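PDB 5WAB: putative beta-glucosidase from Bifidobacterium adolescentis, which probably hydrolyses beta-glucosidic linkages, removing sugars from the non-reducing end as a family 3 glycoside hydrolase. Local coordinates for residues A[112-117]-A[509-514]. Residues are numbered along the deposited sequence; the frame is centred on the assembly and turned at random.
Sequences IKRNPL and INWPGE
Trp511, on the loop leading to strand 517-519, inserts its indole among Arg114, Asn115 and Leu117, joining the family 3 C-terminal region to the loop that follows strand 102-106 of the N-terminal parallel sheet. With CG anti to the backbone N (chi1 177°), the indole is turned toward these three residues. Asn115 covers one face: Asn115 CB makes a CH-pi contact 3.5 Å from the centroid of the Trp511 six-membered ring, and its amide stacks nearly flat on the indole, the two planes 15° apart. The amide is fixed from both ends, since Asn115 OD1 accepts from Leu117 N at 2.8 Å in an Asx turn, in the carbonyl plane, while ND2 bonds Ser507 OG. Leu117 CD1 comes obliquely to the ring, 3.8 Å from Trp511 NE1, and its CB packs on Trp511 CZ2. Beside the ring runs the extended chain of Arg114, its NH1 at the indole edge, 3.4 Å from Trp511 CE3. The end of this guanidinium grips a single backbone oxygen, with Arg114 NH2 2.9 Å and Arg114 NH1 3.2 Å from Asn510 O. Both nitrogens come from the same face of the carbonyl, and the NH2 bond is the straighter (154°). Glu522 forms a salt bridge with Arg114 NE and probably offsets the charge, while Tyr520 makes a cation-pi contact. Were Trp511 replaced by an alanine, the Asn115 amide would probably lose its stacking partner and a gap open between Arg114 and Leu117. Indole packing and paired arginine-to-carbonyl bonds thus join the TIM-barrel-clan N-terminal domain to the C-terminal domain of a family 3 glycoside hydrolase.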
loop_
_atom_site.group_PDB
_atom_site.type_symbol
_atom_site.label_atom_id
_atom_site.label_comp_id
_atom_site.label_asym_id
_atom_site.label_seq_id
_atom_site.Cartn_x
_atom_site.Cartn_y
_atom_site.Cartn_z
ATOM N N ILE A 112 4.497 -5.392 2.196
ATOM C CA ILE A 112 3.803 -5.383 3.474
ATOM C C ILE A 112 4.544 -4.486 4.454
ATOM O O ILE A 112 5.778 -4.534 4.557
ATOM C CB ILE A 112 3.676 -6.815 4.014
ATOM C CG1 ILE A 112 2.789 -7.648 3.088
ATOM C CG2 ILE A 112 3.141 -6.814 5.433
ATOM C CD1 ILE A 112 1.398 -7.077 2.905
ATOM N N LYS A 113 3.794 -3.647 5.170
ATOM C CA LYS A 113 4.347 -2.839 6.255
ATOM C C LYS A 113 4.453 -3.736 7.483
ATOM O O LYS A 113 3.594 -3.748 8.367
ATOM C CB LYS A 113 3.481 -1.615 6.506
ATOM C CG LYS A 113 3.300 -0.792 5.258
ATOM C CD LYS A 113 2.522 0.484 5.480
ATOM C CE LYS A 113 2.227 1.113 4.127
ATOM N NZ LYS A 113 1.536 2.428 4.173
ATOM N N ARG A 114 5.516 -4.545 7.499
ATOM C CA ARG A 114 5.770 -5.433 8.627
ATOM C C ARG A 114 5.934 -4.640 9.912
ATOM O O ARG A 114 5.361 -4.988 10.950
ATOM C CB ARG A 114 7.010 -6.278 8.352
ATOM C CG ARG A 114 7.590 -6.982 9.566
ATOM C CD ARG A 114 8.783 -7.824 9.140
ATOM N NE ARG A 114 9.315 -8.656 10.212
ATOM C CZ ARG A 114 10.486 -8.443 10.801
ATOM N NH1 ARG A 114 11.247 -7.434 10.408
ATOM N NH2 ARG A 114 10.902 -9.243 11.775
ATOM N N ASN A 115 6.711 -3.561 9.851
ATOM C CA ASN A 115 6.963 -2.693 10.983
ATOM C C ASN A 115 6.768 -1.248 10.535
ATOM O O ASN A 115 7.315 -0.843 9.494
ATOM C CB ASN A 115 8.374 -2.911 11.520
ATOM C CG ASN A 115 8.649 -2.111 12.767
ATOM O OD1 ASN A 115 8.673 -0.883 12.737
ATOM N ND2 ASN A 115 8.858 -2.804 13.877
ATOM N N PRO A 116 6.011 -0.441 11.286
ATOM C CA PRO A 116 5.713 0.927 10.836
ATOM C C PRO A 116 6.933 1.823 10.748
ATOM O O PRO A 116 6.825 2.919 10.189
ATOM C CB PRO A 116 4.725 1.437 11.895
ATOM C CG PRO A 116 5.025 0.630 13.102
ATOM C CD PRO A 116 5.434 -0.727 12.611
ATOM N N LEU A 117 8.079 1.405 11.289
ATOM C CA LEU A 117 9.311 2.174 11.176
ATOM C C LEU A 117 9.958 2.056 9.804
ATOM O O LEU A 117 10.948 2.749 9.546
ATOM C CB LEU A 117 10.317 1.731 12.239
ATOM C CG LEU A 117 9.970 1.986 13.704
ATOM C CD1 LEU A 117 11.088 1.443 14.574
ATOM C CD2 LEU A 117 9.739 3.471 13.980
ATOM N N ILE A 509 11.373 -7.283 18.041
ATOM C CA ILE A 509 12.443 -8.150 18.514
ATOM C C ILE A 509 13.390 -8.506 17.369
ATOM O O ILE A 509 14.607 -8.599 17.560
ATOM C CB ILE A 509 11.822 -9.383 19.202
ATOM C CG1 ILE A 509 12.857 -10.202 19.959
ATOM C CG2 ILE A 509 11.045 -10.248 18.215
ATOM C CD1 ILE A 509 12.216 -11.298 20.770
ATOM N N ASN A 510 12.855 -8.697 16.164
ATOM C CA ASN A 510 13.675 -8.989 14.994
ATOM C C ASN A 510 13.648 -7.820 14.018
ATOM O O ASN A 510 13.219 -7.972 12.867
ATOM C CB ASN A 510 13.191 -10.249 14.286
ATOM C CG ASN A 510 13.430 -11.499 15.087
ATOM O OD1 ASN A 510 14.573 -11.917 15.274
ATOM N ND2 ASN A 510 12.352 -12.125 15.543
ATOM N N TRP A 511 14.103 -6.652 14.469
ATOM C CA TRP A 511 14.102 -5.447 13.661
ATOM C C TRP A 511 15.248 -4.540 14.093
ATOM O O TRP A 511 15.341 -4.213 15.286
ATOM C CB TRP A 511 12.766 -4.711 13.791
ATOM C CG TRP A 511 12.706 -3.423 13.049
ATOM C CD1 TRP A 511 13.140 -2.208 13.489
ATOM C CD2 TRP A 511 12.167 -3.206 11.737
ATOM N NE1 TRP A 511 12.913 -1.249 12.535
ATOM C CE2 TRP A 511 12.317 -1.834 11.448
ATOM C CE3 TRP A 511 11.573 -4.038 10.778
ATOM C CZ2 TRP A 511 11.898 -1.272 10.241
ATOM C CZ3 TRP A 511 11.156 -3.476 9.576
ATOM C CH2 TRP A 511 11.319 -2.106 9.323
ATOM N N PRO A 512 16.132 -4.122 13.167
ATOM C CA PRO A 512 16.138 -4.431 11.733
ATOM C C PRO A 512 17.018 -5.616 11.355
ATOM O O PRO A 512 17.363 -5.767 10.180
ATOM C CB PRO A 512 16.709 -3.159 11.122
ATOM C CG PRO A 512 17.714 -2.725 12.143
ATOM C CD PRO A 512 17.147 -3.104 13.497
ATOM N N GLY A 513 17.387 -6.433 12.330
ATOM C CA GLY A 513 18.267 -7.555 12.081
ATOM C C GLY A 513 19.713 -7.217 12.374
ATOM O O GLY A 513 20.053 -6.135 12.862
ATOM N N GLU A 514 20.581 -8.171 12.042
ATOM C CA GLU A 514 21.993 -8.077 12.380
ATOM C C GLU A 514 22.794 -8.994 11.470
ATOM O O GLU A 514 22.294 -10.027 11.020
ATOM C CB GLU A 514 22.229 -8.463 13.840
ATOM C CG GLU A 514 21.975 -9.932 14.086
ATOM C CD GLU A 514 21.792 -10.247 15.540
ATOM O OE1 GLU A 514 21.202 -9.407 16.250
ATOM O OE2 GLU A 514 22.232 -11.334 15.967
#